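Local atomic coordinates of nucleoporin NUP82 (Saccharomyces cerevisiae, PDB entry 3PBP), a protein that serves as a structural component of the nuclear pore complex, and its N-terminal domain, the part described here, interacts with NUP116. Residues Lys124-Phe132 and Cys141-Asp149. The protein carries 1 engineered substitution. Sequence-based numbering, arbitrary orientation.
Sequences KSSIKKVLF and CIVVLKEDD
Lys128 and Lys129 both donate their backbone N-H to the carbonyl oxygen of Leu145, which marks a classic beta bulge in an antiparallel hairpin. Lys128 N lies in the plane of that carbonyl, 2.9 Å from Leu145 O, whereas Lys129 N is tilted 18° from it. Beyond the bulge the register is regular: Leu145 N returns a bond to Lys129 O at 2.8 Å, and Leu131 and Val143 exchange a reciprocal pair. On the other side of it, Glu147 N reaches Ser126 O at 2.9 Å with an N-H...O angle of 159°, carrying the pairing past the strand ends.

Side chains add apolar contacts. Val130 and Val144 lie side by side, CG2 to CG2 at 4.1 Å, while Ile142 CG2 meets Phe132 CE1 obliquely at 3.7 Å. With CG1 between N and C (chi1 62°), Ile142 CG2 lies anti to the carbonyl carbon, which puts this methyl beside the Phe132 ring. Ile88 of strand 87-92 packs on Val130, Ile142 and Val144, joining this sheet to its neighbour in the beta-propeller.

At the open end of the hairpin, the Asp148 carboxylate lies against Ser125, with Asp148 CG 3.4 Å from Ser125 CB. An alanine in place of Asp148 would remove the carboxylate and probably leave a gap beside Ser125 CB, while the backbone approach to Ser125 OG could remain. Glu147 OE2 sits 3.4 Å from Lys128 CB, the two side chains crossing at about a right angle, but Lys128 NZ bonds instead to Ile182 O, and Lys129 NZ forms a salt bridge with Asp184. The hairpin is therefore held by backbone bonds and apolar packing, while its lysine ammonium groups tie it to residues outside.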
loop_
_atom_site.group_PDB
_atom_site.type_symbol
_atom_site.label_atom_id
_atom_site.label_comp_id
_atom_site.label_asym_id
_atom_site.label_seq_id
_atom_site.Cartn_x
_atom_site.Cartn_y
_atom_site.Cartn_z
ATOM N N LYS A 124 -10.952 -19.184 -0.704
ATOM C CA LYS A 124 -10.312 -18.419 0.358
ATOM C C LYS A 124 -8.930 -17.963 -0.062
ATOM O O LYS A 124 -8.052 -18.778 -0.331
ATOM C CB LYS A 124 -10.223 -19.276 1.623
ATOM C CG LYS A 124 -11.582 -19.718 2.142
ATOM C CD LYS A 124 -11.456 -20.774 3.221
ATOM C CE LYS A 124 -12.831 -21.220 3.703
ATOM N NZ LYS A 124 -12.759 -22.284 4.755
ATOM N N SER A 125 -8.742 -16.654 -0.108
ATOM C CA SER A 125 -7.461 -16.087 -0.505
ATOM C C SER A 125 -6.465 -16.167 0.644
ATOM O O SER A 125 -6.789 -15.838 1.792
ATOM C CB SER A 125 -7.640 -14.626 -0.933
ATOM O OG SER A 125 -6.455 -14.119 -1.523
ATOM N N SER A 126 -5.250 -16.596 0.332
ATOM C CA SER A 126 -4.225 -16.730 1.348
ATOM C C SER A 126 -3.477 -15.440 1.658
ATOM O O SER A 126 -3.459 -14.494 0.865
ATOM C CB SER A 126 -3.243 -17.830 0.952
ATOM O OG SER A 126 -2.822 -17.665 -0.380
ATOM N N ILE A 127 -2.862 -15.420 2.837
ATOM C CA ILE A 127 -2.112 -14.271 3.320
ATOM C C ILE A 127 -0.765 -14.113 2.617
ATOM O O ILE A 127 0.004 -15.068 2.491
ATOM C CB ILE A 127 -1.882 -14.393 4.843
ATOM C CG1 ILE A 127 -3.237 -14.449 5.555
ATOM C CG2 ILE A 127 -1.044 -13.225 5.350
ATOM C CD1 ILE A 127 -3.132 -14.819 6.998
ATOM N N LYS A 128 -0.494 -12.890 2.169
ATOM C CA LYS A 128 0.751 -12.585 1.491
ATOM C C LYS A 128 1.688 -11.792 2.416
ATOM O O LYS A 128 2.892 -12.080 2.502
ATOM C CB LYS A 128 0.460 -11.794 0.214
ATOM C CG LYS A 128 1.674 -11.589 -0.670
ATOM C CD LYS A 128 1.312 -10.889 -1.971
ATOM C CE LYS A 128 2.550 -10.733 -2.853
ATOM N NZ LYS A 128 2.231 -10.211 -4.211
ATOM N N LYS A 129 1.133 -10.803 3.115
ATOM C CA LYS A 129 1.935 -9.989 4.015
ATOM C C LYS A 129 1.116 -9.395 5.156
ATOM O O LYS A 129 -0.080 -9.131 5.001
ATOM C CB LYS A 129 2.620 -8.861 3.240
ATOM C CG LYS A 129 3.688 -8.178 4.051
ATOM C CD LYS A 129 4.392 -7.075 3.295
ATOM C CE LYS A 129 5.567 -6.559 4.134
ATOM N NZ LYS A 129 6.404 -5.517 3.473
ATOM N N VAL A 130 1.779 -9.193 6.298
ATOM C CA VAL A 130 1.159 -8.616 7.493
ATOM C C VAL A 130 2.030 -7.520 8.088
ATOM O O VAL A 130 3.240 -7.646 8.158
ATOM C CB VAL A 130 0.934 -9.678 8.579
ATOM C CG1 VAL A 130 0.348 -9.023 9.836
ATOM C CG2 VAL A 130 0.006 -10.753 8.057
ATOM N N LEU A 131 1.394 -6.449 8.530
ATOM C CA LEU A 131 2.098 -5.316 9.134
ATOM C C LEU A 131 1.316 -4.762 10.307
ATOM O O LEU A 131 0.082 -4.730 10.270
ATOM C CB LEU A 131 2.227 -4.166 8.134
ATOM C CG LEU A 131 3.083 -4.322 6.893
ATOM C CD1 LEU A 131 2.938 -3.092 6.042
ATOM C CD2 LEU A 131 4.515 -4.539 7.315
ATOM N N PHE A 132 2.016 -4.318 11.345
ATOM C CA PHE A 132 1.329 -3.680 12.466
ATOM C C PHE A 132 1.032 -2.249 11.995
ATOM O O PHE A 132 1.809 -1.674 11.234
ATOM C CB PHE A 132 2.236 -3.588 13.676
ATOM C CG PHE A 132 2.205 -4.781 14.549
ATOM C CD1 PHE A 132 1.062 -5.093 15.288
ATOM C CD2 PHE A 132 3.323 -5.599 14.652
ATOM C CE1 PHE A 132 1.035 -6.216 16.123
ATOM C CE2 PHE A 132 3.312 -6.722 15.481
ATOM C CZ PHE A 132 2.165 -7.032 16.219
ATOM N N CYS A 141 -3.682 -2.902 16.091
ATOM C CA CYS A 141 -4.162 -3.066 14.730
ATOM C C CYS A 141 -3.178 -3.723 13.755
ATOM O O CYS A 141 -2.045 -3.269 13.610
ATOM C CB CYS A 141 -4.590 -1.702 14.201
ATOM S SG CYS A 141 -5.118 -1.700 12.485
ATOM N N ILE A 142 -3.600 -4.803 13.098
ATOM C CA ILE A 142 -2.726 -5.446 12.123
ATOM C C ILE A 142 -3.327 -5.325 10.728
ATOM O O ILE A 142 -4.535 -5.481 10.522
ATOM C CB ILE A 142 -2.447 -6.950 12.431
ATOM C CG1 ILE A 142 -3.742 -7.762 12.392
ATOM C CG2 ILE A 142 -1.730 -7.081 13.764
ATOM C CD1 ILE A 142 -3.498 -9.255 12.459
ATOM N N VAL A 143 -2.465 -5.023 9.769
ATOM C CA VAL A 143 -2.890 -4.845 8.396
ATOM C C VAL A 143 -2.522 -6.099 7.626
ATOM O O VAL A 143 -1.363 -6.521 7.633
ATOM C CB VAL A 143 -2.198 -3.615 7.797
ATOM C CG1 VAL A 143 -2.713 -3.330 6.396
ATOM C CG2 VAL A 143 -2.422 -2.438 8.707
ATOM N N VAL A 144 -3.504 -6.700 6.965
ATOM C CA VAL A 144 -3.257 -7.933 6.232
ATOM C C VAL A 144 -3.526 -7.834 4.735
ATOM O O VAL A 144 -4.635 -7.492 4.317
ATOM C CB VAL A 144 -4.110 -9.096 6.837
ATOM C CG1 VAL A 144 -3.839 -10.396 6.094
ATOM C CG2 VAL A 144 -3.791 -9.255 8.324
ATOM N N LEU A 145 -2.505 -8.127 3.936
ATOM C CA LEU A 145 -2.635 -8.120 2.481
ATOM C C LEU A 145 -2.745 -9.576 2.006
ATOM O O LEU A 145 -1.901 -10.414 2.355
ATOM C CB LEU A 145 -1.409 -7.472 1.829
ATOM C CG LEU A 145 -1.329 -7.669 0.315
ATOM C CD1 LEU A 145 -2.358 -6.766 -0.351
ATOM C CD2 LEU A 145 0.066 -7.356 -0.193
ATOM N N LYS A 146 -3.776 -9.880 1.220
ATOM C CA LYS A 146 -3.959 -11.249 0.708
ATOM C C LYS A 146 -3.666 -11.355 -0.803
ATOM O O LYS A 146 -3.515 -10.334 -1.475
ATOM C CB LYS A 146 -5.391 -11.722 1.004
ATOM C CG LYS A 146 -5.658 -11.991 2.479
ATOM C CD LYS A 146 -7.140 -12.203 2.759
ATOM C CE LYS A 146 -7.372 -12.583 4.214
ATOM N NZ LYS A 146 -8.795 -12.433 4.591
ATOM N N GLU A 147 -3.568 -12.580 -1.329
ATOM C CA GLU A 147 -3.329 -12.782 -2.763
ATOM C C GLU A 147 -4.408 -12.014 -3.512
ATOM O O GLU A 147 -4.247 -11.621 -4.667
ATOM C CB GLU A 147 -3.421 -14.255 -3.117
ATOM C CG GLU A 147 -2.311 -15.081 -2.526
ATOM C CD GLU A 147 -0.949 -14.499 -2.835
ATOM O OE1 GLU A 147 -0.732 -14.096 -4.003
ATOM O OE2 GLU A 147 -0.095 -14.447 -1.916
ATOM N N ASP A 148 -5.515 -11.825 -2.801
ATOM C CA ASP A 148 -6.699 -11.093 -3.232
ATOM C C ASP A 148 -6.387 -9.700 -3.764
ATOM O O ASP A 148 -7.072 -9.195 -4.652
ATOM C CB ASP A 148 -7.593 -10.878 -2.023
ATOM C CG ASP A 148 -8.859 -11.622 -2.107
ATOM O OD1 ASP A 148 -9.308 -11.850 -3.243
ATOM O OD2 ASP A 148 -9.413 -11.964 -1.038
ATOM N N ASP A 149 -5.365 -9.087 -3.161
ATOM C CA ASP A 149 -4.939 -7.711 -3.416
ATOM C C ASP A 149 -5.862 -6.929 -2.483
ATOM O O ASP A 149 -5.980 -5.708 -2.528
ATOM C CB ASP A 149 -5.144 -7.288 -4.875
ATOM C CG ASP A 149 -4.086 -7.860 -5.797
ATOM O OD1 ASP A 149 -2.899 -7.885 -5.390
ATOM O OD2 ASP A 149 -4.445 -8.272 -6.927
#